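MS5a (Brassica napus, PDB 6L77) is a meiosis-related protein of still unclear function, whose cystatin-like folds appear to enhance papain activity in a non-canonical way. Local coordinates at residues T46-V50 with Q75-G79; Q80-Y86 with C218-E224; K181-N185 with R209-E213. All coordinates share one frame; numbering follows the deposited sequence.

Contact 1: T46-V50 with Q75-G79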
loop_
_atom_site.group_PDB
_atom_site.type_symbol
_atom_site.label_atom_id
_atom_site.label_comp_id
_atom_site.label_asym_id
_atom_site.label_seq_id
_atom_site.Cartn_x
_atom_site.Cartn_y
_atom_site.Cartn_z
ATOM N N THR A 46 16.019 -7.880 14.735
ATOM C CA THR A 46 17.428 -7.606 14.981
ATOM C C THR A 46 17.504 -6.387 15.882
ATOM O O THR A 46 18.238 -5.415 15.724
ATOM C CB THR A 46 18.163 -7.452 13.663
ATOM O OG1 THR A 46 17.506 -6.455 12.892
ATOM C CG2 THR A 46 18.069 -8.798 12.907
ATOM N N LEU A 47 16.720 -6.613 16.931
ATOM C CA LEU A 47 15.960 -5.714 17.783
ATOM C C LEU A 47 14.761 -5.160 17.003
ATOM O O LEU A 47 13.639 -5.580 17.286
ATOM C CB LEU A 47 16.871 -4.683 18.434
ATOM C CG LEU A 47 17.199 -5.270 19.839
ATOM C CD1 LEU A 47 17.538 -6.781 19.826
ATOM C CD2 LEU A 47 18.274 -4.504 20.585
HETATM N N MSE A 48 14.934 -4.292 16.006
HETATM C CA MSE A 48 13.760 -3.903 15.212
HETATM C C MSE A 48 13.195 -5.097 14.439
HETATM O O MSE A 48 13.960 -5.857 13.860
HETATM C CB MSE A 48 14.087 -2.782 14.211
HETATM C CG MSE A 48 12.966 -2.582 13.205
HETATM SE SE MSE A 48 13.212 -1.216 11.817
HETATM C CE MSE A 48 14.656 -2.014 10.776
ATOM N N PRO A 49 11.851 -5.265 14.414
ATOM C CA PRO A 49 11.270 -6.287 13.534
ATOM C C PRO A 49 11.578 -5.996 12.074
ATOM O O PRO A 49 11.109 -4.990 11.525
ATOM C CB PRO A 49 9.766 -6.197 13.827
ATOM C CG PRO A 49 9.686 -5.570 15.178
ATOM C CD PRO A 49 10.822 -4.607 15.238
ATOM N N VAL A 50 12.357 -6.868 11.435
ATOM C CA VAL A 50 12.835 -6.626 10.078
ATOM C C VAL A 50 12.249 -7.595 9.061
ATOM O O VAL A 50 12.306 -7.303 7.853
ATOM C CB VAL A 50 14.378 -6.656 10.012
ATOM C CG1 VAL A 50 14.959 -5.470 10.744
ATOM C CG2 VAL A 50 14.911 -7.959 10.620
ATOM N N GLN A 75 10.909 -5.271 6.568
ATOM C CA GLN A 75 10.490 -3.965 7.053
ATOM C C GLN A 75 11.715 -3.184 7.496
ATOM O O GLN A 75 12.569 -3.718 8.210
ATOM C CB GLN A 75 9.499 -4.123 8.214
ATOM C CG GLN A 75 9.155 -2.851 8.972
ATOM C CD GLN A 75 8.103 -3.106 10.055
ATOM O OE1 GLN A 75 6.918 -2.831 9.864
ATOM N NE2 GLN A 75 8.535 -3.641 11.189
ATOM N N ARG A 76 11.809 -1.924 7.068
ATOM C CA ARG A 76 12.990 -1.121 7.349
ATOM C C ARG A 76 12.704 0.102 8.205
ATOM O O ARG A 76 13.647 0.814 8.560
ATOM C CB ARG A 76 13.667 -0.677 6.045
ATOM C CG ARG A 76 14.266 -1.816 5.242
ATOM C CD ARG A 76 14.726 -1.339 3.865
ATOM N NE ARG A 76 13.604 -0.999 2.984
ATOM C CZ ARG A 76 12.937 -1.888 2.257
ATOM N NH1 ARG A 76 13.270 -3.173 2.314
ATOM N NH2 ARG A 76 11.936 -1.500 1.479
ATOM N N SER A 77 11.445 0.387 8.529
ATOM C CA SER A 77 11.153 1.503 9.418
ATOM C C SER A 77 9.893 1.194 10.211
ATOM O O SER A 77 9.028 0.439 9.761
ATOM C CB SER A 77 10.981 2.827 8.655
ATOM O OG SER A 77 10.638 3.871 9.546
ATOM N N LEU A 78 9.817 1.777 11.409
ATOM C CA LEU A 78 8.620 1.734 12.240
ATOM C C LEU A 78 7.840 3.042 12.223
ATOM O O LEU A 78 6.736 3.086 12.766
ATOM C CB LEU A 78 8.977 1.410 13.703
ATOM C CG LEU A 78 9.374 0.006 14.154
ATOM C CD1 LEU A 78 8.931 -1.093 13.191
ATOM C CD2 LEU A 78 10.865 -0.048 14.411
ATOM N N GLY A 79 8.386 4.103 11.631
ATOM C CA GLY A 79 7.786 5.422 11.747
ATOM C C GLY A 79 7.299 6.009 10.441
ATOM O O GLY A 79 6.816 7.142 10.399
#

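Contact 2: Q80-Y86 with C218-E224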
loop_
_atom_site.group_PDB
_atom_site.type_symbol
_atom_site.label_atom_id
_atom_site.label_comp_id
_atom_site.label_asym_id
_atom_site.label_seq_id
_atom_site.Cartn_x
_atom_site.Cartn_y
_atom_site.Cartn_z
ATOM N N GLN A 80 7.437 5.245 9.365
ATOM C CA GLN A 80 6.966 5.636 8.046
ATOM C C GLN A 80 6.949 4.373 7.208
ATOM O O GLN A 80 7.555 3.363 7.577
ATOM C CB GLN A 80 7.873 6.693 7.404
ATOM C CG GLN A 80 9.159 6.100 6.872
ATOM C CD GLN A 80 10.123 7.134 6.353
ATOM O OE1 GLN A 80 10.981 7.619 7.088
ATOM N NE2 GLN A 80 9.998 7.474 5.076
ATOM N N ILE A 81 6.250 4.435 6.071
ATOM C CA ILE A 81 6.236 3.287 5.166
ATOM C C ILE A 81 7.637 3.062 4.604
ATOM O O ILE A 81 8.230 3.964 4.006
ATOM C CB ILE A 81 5.222 3.493 4.041
ATOM C CG1 ILE A 81 3.799 3.470 4.593
ATOM C CG2 ILE A 81 5.394 2.403 2.999
ATOM C CD1 ILE A 81 2.738 3.586 3.506
ATOM N N ASP A 82 8.174 1.854 4.795
ATOM C CA ASP A 82 9.468 1.495 4.200
ATOM C C ASP A 82 9.595 -0.034 4.298
ATOM O O ASP A 82 10.094 -0.550 5.296
ATOM C CB ASP A 82 10.611 2.204 4.906
ATOM C CG ASP A 82 11.935 2.019 4.201
ATOM O OD1 ASP A 82 11.985 1.275 3.194
ATOM O OD2 ASP A 82 12.928 2.630 4.653
ATOM N N PHE A 83 9.125 -0.740 3.266
ATOM C CA PHE A 83 9.166 -2.201 3.329
ATOM C C PHE A 83 9.087 -2.786 1.926
ATOM O O PHE A 83 8.695 -2.109 0.979
ATOM C CB PHE A 83 8.032 -2.755 4.200
ATOM C CG PHE A 83 6.641 -2.490 3.652
ATOM C CD1 PHE A 83 6.087 -3.312 2.684
ATOM C CD2 PHE A 83 5.888 -1.432 4.134
ATOM C CE1 PHE A 83 4.811 -3.069 2.198
ATOM C CE2 PHE A 83 4.616 -1.185 3.654
ATOM C CZ PHE A 83 4.082 -2.001 2.685
ATOM N N THR A 84 9.434 -4.070 1.816
ATOM C CA THR A 84 9.380 -4.800 0.553
ATOM C C THR A 84 8.629 -6.108 0.752
ATOM O O THR A 84 8.945 -6.871 1.675
ATOM C CB THR A 84 10.793 -5.102 0.023
ATOM O OG1 THR A 84 11.506 -3.876 -0.177
ATOM C CG2 THR A 84 10.720 -5.872 -1.310
ATOM N N CYS A 85 7.650 -6.372 -0.122
ATOM C CA CYS A 85 6.954 -7.661 -0.163
ATOM C C CYS A 85 7.612 -8.537 -1.226
ATOM O O CYS A 85 7.563 -8.218 -2.420
ATOM C CB CYS A 85 5.462 -7.478 -0.449
ATOM S SG CYS A 85 4.551 -9.049 -0.580
ATOM N N TYR A 86 8.220 -9.644 -0.791
ATOM C CA TYR A 86 9.009 -10.517 -1.659
ATOM C C TYR A 86 8.257 -11.750 -2.134
ATOM O O TYR A 86 8.525 -12.244 -3.230
ATOM C CB TYR A 86 10.274 -10.998 -0.930
ATOM C CG TYR A 86 11.301 -9.923 -0.711
ATOM C CD1 TYR A 86 12.187 -9.566 -1.725
ATOM C CD2 TYR A 86 11.403 -9.273 0.516
ATOM C CE1 TYR A 86 13.146 -8.581 -1.530
ATOM C CE2 TYR A 86 12.356 -8.281 0.718
ATOM C CZ TYR A 86 13.227 -7.944 -0.310
ATOM O OH TYR A 86 14.173 -6.960 -0.107
ATOM N N CYS A 218 8.805 -8.178 -7.157
ATOM C CA CYS A 218 8.814 -7.794 -5.752
ATOM C C CYS A 218 8.392 -6.333 -5.647
ATOM O O CYS A 218 8.699 -5.525 -6.523
ATOM C CB CYS A 218 10.204 -8.014 -5.148
ATOM S SG CYS A 218 10.708 -9.763 -5.163
ATOM N N VAL A 219 7.661 -6.001 -4.590
ATOM C CA VAL A 219 7.025 -4.692 -4.458
ATOM C C VAL A 219 7.656 -3.981 -3.271
ATOM O O VAL A 219 7.609 -4.491 -2.145
ATOM C CB VAL A 219 5.507 -4.811 -4.270
ATOM C CG1 VAL A 219 4.910 -3.453 -3.956
ATOM C CG2 VAL A 219 4.863 -5.402 -5.537
ATOM N N CYS A 220 8.240 -2.809 -3.519
ATOM C CA CYS A 220 8.786 -1.958 -2.473
ATOM C C CYS A 220 7.904 -0.723 -2.325
ATOM O O CYS A 220 7.541 -0.089 -3.325
ATOM C CB CYS A 220 10.224 -1.558 -2.800
ATOM S SG CYS A 220 10.874 -0.344 -1.655
ATOM N N LEU A 221 7.516 -0.415 -1.089
ATOM C CA LEU A 221 6.762 0.793 -0.778
ATOM C C LEU A 221 7.616 1.702 0.092
ATOM O O LEU A 221 8.170 1.258 1.101
ATOM C CB LEU A 221 5.441 0.482 -0.065
ATOM C CG LEU A 221 4.369 -0.330 -0.810
ATOM C CD1 LEU A 221 3.024 -0.190 -0.106
ATOM C CD2 LEU A 221 4.244 0.107 -2.256
ATOM N N LEU A 222 7.713 2.969 -0.297
ATOM C CA LEU A 222 8.401 3.985 0.488
ATOM C C LEU A 222 7.474 5.182 0.597
ATOM O O LEU A 222 7.011 5.697 -0.422
ATOM C CB LEU A 222 9.726 4.386 -0.158
ATOM C CG LEU A 222 10.483 5.461 0.611
ATOM C CD1 LEU A 222 10.913 4.920 1.961
ATOM C CD2 LEU A 222 11.695 5.947 -0.183
ATOM N N GLY A 223 7.207 5.635 1.818
ATOM C CA GLY A 223 6.201 6.658 2.013
ATOM C C GLY A 223 6.547 7.612 3.140
ATOM O O GLY A 223 7.338 7.305 4.041
ATOM N N GLU A 224 5.905 8.777 3.079
ATOM C CA GLU A 224 6.000 9.804 4.106
ATOM C C GLU A 224 4.636 10.455 4.274
ATOM O O GLU A 224 3.850 10.526 3.326
ATOM C CB GLU A 224 7.041 10.866 3.740
ATOM C CG GLU A 224 8.468 10.350 3.798
ATOM C CD GLU A 224 9.499 11.409 3.455
ATOM O OE1 GLU A 224 9.123 12.457 2.874
ATOM O OE2 GLU A 224 10.688 11.186 3.770
#

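Contact 3: K181-N185 with R209-E213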
loop_
_atom_site.group_PDB
_atom_site.type_symbol
_atom_site.label_atom_id
_atom_site.label_comp_id
_atom_site.label_asym_id
_atom_site.label_seq_id
_atom_site.Cartn_x
_atom_site.Cartn_y
_atom_site.Cartn_z
ATOM N N LYS A 181 -4.745 -0.567 -12.591
ATOM C CA LYS A 181 -4.947 -2.013 -12.562
ATOM C C LYS A 181 -3.679 -2.839 -12.746
ATOM O O LYS A 181 -3.709 -4.040 -12.472
ATOM C CB LYS A 181 -5.963 -2.436 -13.642
ATOM C CG LYS A 181 -7.385 -1.931 -13.420
ATOM C CD LYS A 181 -8.335 -2.497 -14.478
ATOM C CE LYS A 181 -9.653 -1.739 -14.525
ATOM N NZ LYS A 181 -10.467 -1.910 -13.297
ATOM N N SER A 182 -2.585 -2.263 -13.227
ATOM C CA SER A 182 -1.367 -3.032 -13.433
ATOM C C SER A 182 -0.360 -2.738 -12.330
ATOM O O SER A 182 -0.245 -1.602 -11.862
ATOM C CB SER A 182 -0.739 -2.738 -14.791
ATOM O OG SER A 182 -0.006 -1.539 -14.755
ATOM N N LEU A 183 0.395 -3.764 -11.944
ATOM C CA LEU A 183 1.391 -3.635 -10.872
ATOM C C LEU A 183 2.672 -3.043 -11.460
ATOM O O LEU A 183 3.642 -3.734 -11.775
ATOM C CB LEU A 183 1.629 -4.988 -10.215
ATOM C CG LEU A 183 2.427 -4.885 -8.916
ATOM C CD1 LEU A 183 1.593 -4.134 -7.907
ATOM C CD2 LEU A 183 2.782 -6.288 -8.421
ATOM N N ARG A 184 2.662 -1.722 -11.623
ATOM C CA ARG A 184 3.773 -0.981 -12.188
ATOM C C ARG A 184 4.221 0.107 -11.216
ATOM O O ARG A 184 3.548 0.390 -10.222
ATOM C CB ARG A 184 3.373 -0.354 -13.538
ATOM C CG ARG A 184 2.117 0.514 -13.466
ATOM C CD ARG A 184 2.194 1.738 -14.408
ATOM N NE ARG A 184 3.329 2.592 -14.063
ATOM C CZ ARG A 184 4.281 2.977 -14.911
ATOM N NH1 ARG A 184 5.281 3.740 -14.470
ATOM N NH2 ARG A 184 4.228 2.613 -16.192
ATOM N N ASN A 185 5.354 0.746 -11.533
ATOM C CA ASN A 185 5.869 1.827 -10.688
ATOM C C ASN A 185 4.886 2.994 -10.661
ATOM O O ASN A 185 4.454 3.469 -11.708
ATOM C CB ASN A 185 7.224 2.300 -11.198
ATOM C CG ASN A 185 8.312 1.265 -10.999
ATOM O OD1 ASN A 185 8.070 0.211 -10.412
ATOM N ND2 ASN A 185 9.509 1.556 -11.493
ATOM N N ARG A 209 5.627 5.942 -2.767
ATOM C CA ARG A 209 6.170 5.418 -4.013
ATOM C C ARG A 209 6.129 3.894 -3.988
ATOM O O ARG A 209 6.666 3.264 -3.069
ATOM C CB ARG A 209 7.600 5.891 -4.263
ATOM C CG ARG A 209 8.093 5.437 -5.635
ATOM C CD ARG A 209 9.555 5.773 -5.872
ATOM N NE ARG A 209 9.783 7.209 -5.935
ATOM C CZ ARG A 209 10.432 7.914 -5.010
ATOM N NH1 ARG A 209 10.946 7.314 -3.938
ATOM N NH2 ARG A 209 10.587 9.224 -5.171
ATOM N N ARG A 210 5.494 3.310 -4.997
ATOM C CA ARG A 210 5.547 1.878 -5.245
ATOM C C ARG A 210 6.539 1.616 -6.372
ATOM O O ARG A 210 6.361 2.111 -7.492
ATOM C CB ARG A 210 4.170 1.327 -5.629
ATOM C CG ARG A 210 4.179 -0.190 -5.884
ATOM C CD ARG A 210 3.239 -0.556 -7.046
ATOM N NE ARG A 210 1.836 -0.329 -6.701
ATOM C CZ ARG A 210 0.859 -0.136 -7.587
ATOM N NH1 ARG A 210 1.126 -0.126 -8.889
ATOM N NH2 ARG A 210 -0.389 0.046 -7.166
ATOM N N THR A 211 7.562 0.825 -6.093
ATOM C CA THR A 211 8.462 0.379 -7.142
ATOM C C THR A 211 8.373 -1.135 -7.227
ATOM O O THR A 211 8.217 -1.816 -6.208
ATOM C CB THR A 211 9.903 0.853 -6.892
ATOM O OG1 THR A 211 10.338 0.410 -5.608
ATOM C CG2 THR A 211 9.943 2.360 -6.910
ATOM N N VAL A 212 8.413 -1.649 -8.453
ATOM C CA VAL A 212 8.189 -3.061 -8.740
ATOM C C VAL A 212 9.423 -3.584 -9.459
ATOM O O VAL A 212 9.865 -2.992 -10.449
ATOM C CB VAL A 212 6.922 -3.274 -9.595
ATOM C CG1 VAL A 212 6.668 -4.765 -9.819
ATOM C CG2 VAL A 212 5.701 -2.624 -8.925
ATOM N N GLU A 213 9.974 -4.685 -8.967
ATOM C CA GLU A 213 11.181 -5.244 -9.569
ATOM C C GLU A 213 10.818 -5.915 -10.888
ATOM O O GLU A 213 9.927 -6.772 -10.912
ATOM C CB GLU A 213 11.832 -6.248 -8.611
ATOM C CG GLU A 213 13.339 -6.409 -8.784
ATOM C CD GLU A 213 13.731 -7.111 -10.075
ATOM O OE1 GLU A 213 14.811 -6.790 -10.623
ATOM O OE2 GLU A 213 12.965 -7.976 -10.551
HETATM O O HOH W 1 -1.541 0.153 -9.972
HETATM O O HOH W 2 11.317 -0.797 -10.949
#

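Contact 1: T46-V50 with Q75-G79
The backbone N of Gln-75 donates to Val-50 O at 2.8 Å, the shortest polar bond between 46-50 and 75-79. A second bond reaches the next carbonyl back: Gln-75 NE2 meets Pro-49 O at 2.9 Å with an N-H...O angle of 157°. The acceptor lies close to the Gln-75 amide plane, whereas the donor is tilted from the plane of the carbonyl. With CG anti to N (chi1 170°) and the chain extended beyond it, the Gln-75 side chain runs alongside Pro-49 O, and NE2 also comes to 3.9 Å from Pro-49 CB. OE1 bonds to Tyr-17 and Arg-152; with NE2 bound at one end and OE1 at the other, the rotation of the amide is probably fixed. Replacing this glutamine by an alanine is likely to leave Pro-49 O without its side-chain donor and to take from Tyr-17 and Arg-152 the acceptor they share.

The apolar half of the contact belongs to selenomethionine Met-48 and Leu-78, whose side chains slide past each other in opposite directions. Met-48 CG touches Leu-78 CD2 at 3.5 Å, and a bend at chi3 (67°) swings the terminal methyl toward the loop backbone, where CE lies 3.7 Å from Gln-75 O. Beyond it, Ser-77 OG accepts from Gly-79 N at 3.1 Å, an ST turn that shapes the loop.

Strands 49-60 and 65-75 are successive and antiparallel, and here the first begins as the second ends: the arrangement is that of the open end of a beta hairpin.

Contact 2: Q80-Y86 with C218-E224
Phe-83 and Leu-221 face each other as a hydrogen-bonded antiparallel pair, side by side and pointing the same way. Phe-83 CG stands between the backbone N and the carbonyl carbon (chi1 65°), which lays the ring alongside Leu-221. Leu-221 CB sits over one ring face, 4.2 Å from the centroid and 21° off the normal, a CH-pi contact; Leu-221 CD1 reaches Phe-83 CZ at 3.5 Å. Ile-81 slants across the same leucine, CG2 to Leu-221 CB at 3.6 Å. Gly-223, with no side chain, lies against Ile-81 CB; a beta carbon there would be tight. Reciprocal N-H to O bonds join Phe-83 with Leu-221 and Cys-85 with Val-219, and Gly-223 N donates to Ile-81 O.

The opposite face is more polar. Leu-222 CD1 lies 3.8 Å from Asp-82 CG, and the carboxylate pairs with Arg-76. Thr-84 OG1 bonds to Phe-102 O. At one end Cys-218 SG approaches Tyr-86 obliquely, 3.7 Å from CD1; at the other, Gln-80 NE2 donates to Gly-223 O at 2.9 Å.

Helix 138-150 touches Ile-81 and Leu-221, and Tyr-17 of helix 12-29 meets the Phe-83 ring. Two antiparallel strands with helices against their apolar face suit a cystatin-like fold.

Contact 3: K181-N185 with R209-E213
Arg-210 reaches from strand 201-212 to the carbonyl of Arg-184, and its side chain meets something new along most of its length. CB packs against Leu-221 of the adjoining strand. After a bend at chi2, Arg-210 CD meets the 181-185 loop, 3.3 Å from Arg-184 O and 4.0 Å from Leu-183 CD1. Chi3 (-68°) then turns NE and the guanidinium along that loop. NE bonds to Tyr-142 OH, and Leu-183 CD1 lies over one face of the guanidinium, offset toward its rim. Arg-210 NH1 donates to Arg-184 O at 2.8 Å, in the carbonyl plane on a lone pair, with an N-H...O angle of 148°. Arg-210 NH1 also donates to a water, 2.9 Å away, that donates to Ser-182 O, so one nitrogen serves two loop carbonyls, one directly and one through the water.

Asn-185 makes the complementary bond toward the strand: its OD1 accepts from Val-212 N at 2.7 Å, taking a backbone donor as a strand neighbour would. Its ND2 bonds to Glu-171 and to a second water, which donates to Val-212 O. Arg-184 NE and NH1 both grip Asn-185 O side-on, fixing the backbone there. Leu-183, the centre of an inverse gamma turn, crosses Val-212 at a slant, CG to CG2 at 4.0 Å.

The loop leads from helix 176-181 into strand 186-195, beside strand 201-212. Helix 12-29 packs on Leu-183 and Arg-210 through Met-27, Trp-138 makes a cation-pi contact with the guanidinium, and Val-219 of strand 219-227 touches both Leu-183 and Arg-210.

How the contacts relate
All three contacts reach one antiparallel sheet, but at different depths. Contact 2 is buried, its centre about 8 Å from that of the chain, and joins strands distant in sequence mainly by backbone ladder and apolar side chains. Contact 1 lies at the surface, about 17 Å out, and contact 3 is partly buried; both add side-chain-to-backbone bonds: a glutamine amide to a strand carbonyl in contact 1, a guanidinium to a loop carbonyl and an asparagine oxygen to a strand N-H in contact 3. Contact 2 touches both others: Arg-76 NH2 packs against Cys-220 SG, and Cys-220 N probably bonds to Thr-211 O. Contact 3 is nested within the loop that contact 2 closes.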